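Long-range contact in type II antifreeze protein (Brachyopsis rostratus, PDB 2ZIB), which binds to ice crystals and inhibits their growth, protecting fish blood from freezing in sea water below zero: residues A46-L51 with V86-W91. Sequence-based numbering, arbitrary orientation.
Sequences ASIHSL and VDYRTW
In this C-type lectin fold, the loop between strand 44-45 and helix 51-60 meets the long loop after strand 79-80 through a histidine-carboxylate hydrogen bond, H49 to D87. H49 ND1 donates to D87 OD1 at 2.7 Å, nearly straight at 168°; the oxygen lies in the imidazole plane, but ND1 approaches on the syn side, tilted out of the carboxylate plane, with carboxylate and ring turned 75° apart. H49 NE2 donates to S47 OG at 2.8 Å, tilted from the ring plane, and that hydroxyl also bonds D82; with both nitrogens engaged, the ring's rotation is fixed. The other carboxylate oxygen, D87 OD2, takes a weak bond from a water that also donates to H49 O.

With chi1 at 172°, the Y88 side chain extends away from its own N, and the ring lies against the peptide joining S50 to L51, at the helix start, where S50 OG caps E53 N. S50 C sits 3.5 Å above the ring plane, over its centre. Y88 OH reaches L51 CD1 at 3.6 Å, while I48 CG2 touches CD2 of Y88 at 3.9 Å. A second water lies 2.8 Å from both I48 O and Y88 O but need not donate to both at once.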
loop_
_atom_site.group_PDB
_atom_site.type_symbol
_atom_site.label_atom_id
_atom_site.label_comp_id
_atom_site.label_asym_id
_atom_site.label_seq_id
_atom_site.Cartn_x
_atom_site.Cartn_y
_atom_site.Cartn_z
ATOM N N ALA A 46 2.708 -1.740 -0.407
ATOM C CA ALA A 46 2.027 -2.786 0.351
ATOM C C ALA A 46 0.667 -3.113 -0.238
ATOM O O ALA A 46 -0.142 -2.228 -0.550
ATOM C CB ALA A 46 1.844 -2.326 1.787
ATOM N N SER A 47 0.370 -4.421 -0.283
ATOM C CA SER A 47 -1.003 -4.897 -0.438
ATOM C C SER A 47 -1.567 -5.217 0.944
ATOM O O SER A 47 -0.815 -5.525 1.885
ATOM C CB SER A 47 -1.034 -6.113 -1.354
ATOM O OG SER A 47 -0.334 -7.180 -0.742
ATOM N N ILE A 48 -2.892 -5.154 1.070
ATOM C CA ILE A 48 -3.579 -5.296 2.344
ATOM C C ILE A 48 -4.711 -6.302 2.208
ATOM O O ILE A 48 -5.546 -6.213 1.294
ATOM C CB ILE A 48 -4.129 -3.942 2.802
ATOM C CG1 ILE A 48 -3.019 -2.875 2.855
ATOM C CG2 ILE A 48 -4.865 -4.100 4.150
ATOM C CD1 ILE A 48 -3.438 -1.526 3.411
ATOM N N HIS A 49 -4.718 -7.305 3.090
ATOM C CA HIS A 49 -5.581 -8.487 2.879
ATOM C C HIS A 49 -6.504 -8.781 4.027
ATOM O O HIS A 49 -7.211 -9.782 3.985
ATOM C CB HIS A 49 -4.698 -9.708 2.591
ATOM C CG HIS A 49 -3.900 -9.514 1.349
ATOM N ND1 HIS A 49 -4.478 -9.616 0.111
ATOM C CD2 HIS A 49 -2.627 -9.084 1.151
ATOM C CE1 HIS A 49 -3.588 -9.275 -0.809
ATOM N NE2 HIS A 49 -2.446 -8.971 -0.198
ATOM N N SER A 50 -6.530 -7.906 5.023
ATOM C CA SER A 50 -7.422 -8.070 6.186
ATOM C C SER A 50 -7.497 -6.793 6.944
ATOM O O SER A 50 -6.620 -5.928 6.822
ATOM C CB SER A 50 -6.912 -9.149 7.159
ATOM O OG SER A 50 -5.687 -8.758 7.711
ATOM N N LEU A 51 -8.498 -6.689 7.823
ATOM C CA LEU A 51 -8.536 -5.555 8.728
ATOM C C LEU A 51 -7.352 -5.590 9.658
ATOM O O LEU A 51 -6.837 -4.540 10.031
ATOM C CB LEU A 51 -9.850 -5.524 9.531
ATOM C CG LEU A 51 -9.976 -4.296 10.452
ATOM C CD1 LEU A 51 -9.931 -2.889 9.824
ATOM C CD2 LEU A 51 -11.287 -4.442 11.281
ATOM N N VAL A 86 -7.068 -9.218 -4.678
ATOM C CA VAL A 86 -7.827 -8.168 -4.016
ATOM C C VAL A 86 -8.972 -8.847 -3.263
ATOM O O VAL A 86 -10.118 -8.969 -3.745
ATOM C CB VAL A 86 -8.299 -7.080 -4.994
ATOM C CG1 VAL A 86 -8.958 -5.925 -4.214
ATOM C CG2 VAL A 86 -7.126 -6.560 -5.821
ATOM N N ASP A 87 -8.627 -9.395 -2.122
ATOM C CA ASP A 87 -9.533 -10.231 -1.331
ATOM C C ASP A 87 -10.028 -9.510 -0.076
ATOM O O ASP A 87 -10.739 -10.069 0.741
ATOM C CB ASP A 87 -8.872 -11.571 -0.978
ATOM C CG ASP A 87 -7.558 -11.432 -0.214
ATOM O OD1 ASP A 87 -7.065 -10.291 -0.032
ATOM O OD2 ASP A 87 -6.924 -12.444 0.225
ATOM N N TYR A 88 -9.688 -8.239 0.047
ATOM C CA TYR A 88 -10.113 -7.371 1.133
ATOM C C TYR A 88 -10.167 -5.943 0.571
ATOM O O TYR A 88 -9.266 -5.508 -0.174
ATOM C CB TYR A 88 -9.118 -7.428 2.284
ATOM C CG TYR A 88 -9.362 -6.433 3.361
ATOM C CD1 TYR A 88 -10.431 -6.588 4.272
ATOM C CD2 TYR A 88 -8.542 -5.297 3.468
ATOM C CE1 TYR A 88 -10.651 -5.652 5.263
ATOM C CE2 TYR A 88 -8.772 -4.355 4.468
ATOM C CZ TYR A 88 -9.827 -4.536 5.350
ATOM O OH TYR A 88 -10.042 -3.580 6.336
ATOM N N ARG A 89 -11.193 -5.209 0.968
ATOM C CA ARG A 89 -11.293 -3.789 0.630
ATOM C C ARG A 89 -11.813 -3.001 1.795
ATOM O O ARG A 89 -12.677 -3.450 2.542
ATOM C CB ARG A 89 -12.254 -3.582 -0.557
ATOM C CG ARG A 89 -11.832 -4.335 -1.821
ATOM C CD ARG A 89 -12.968 -4.574 -2.802
ATOM N NE ARG A 89 -13.839 -5.661 -2.400
ATOM C CZ ARG A 89 -15.024 -5.907 -2.970
ATOM N NH1 ARG A 89 -15.454 -5.142 -3.972
ATOM N NH2 ARG A 89 -15.779 -6.924 -2.553
ATOM N N THR A 90 -11.300 -1.779 1.939
ATOM C CA THR A 90 -11.858 -0.851 2.941
ATOM C C THR A 90 -11.852 0.573 2.375
ATOM O O THR A 90 -11.244 1.512 2.916
ATOM C CB THR A 90 -11.169 -1.035 4.313
ATOM O OG1 THR A 90 -11.819 -0.210 5.279
ATOM C CG2 THR A 90 -9.654 -0.727 4.313
ATOM N N TRP A 91 -12.564 0.718 1.262
ATOM C CA TRP A 91 -12.738 2.010 0.635
ATOM C C TRP A 91 -13.517 2.972 1.547
ATOM O O TRP A 91 -14.437 2.565 2.304
ATOM C CB TRP A 91 -13.525 1.870 -0.660
ATOM C CG TRP A 91 -12.808 1.083 -1.717
ATOM C CD1 TRP A 91 -13.127 -0.182 -2.170
ATOM C CD2 TRP A 91 -11.703 1.539 -2.523
ATOM N NE1 TRP A 91 -12.253 -0.543 -3.172
ATOM C CE2 TRP A 91 -11.395 0.505 -3.437
ATOM C CE3 TRP A 91 -10.976 2.738 -2.589
ATOM C CZ2 TRP A 91 -10.353 0.598 -4.375
ATOM C CZ3 TRP A 91 -9.940 2.846 -3.527
ATOM C CH2 TRP A 91 -9.631 1.765 -4.404
HETATM O O HOH W 1 -7.023 -6.955 -0.924
HETATM O O HOH W 2 -7.470 -12.357 2.899
#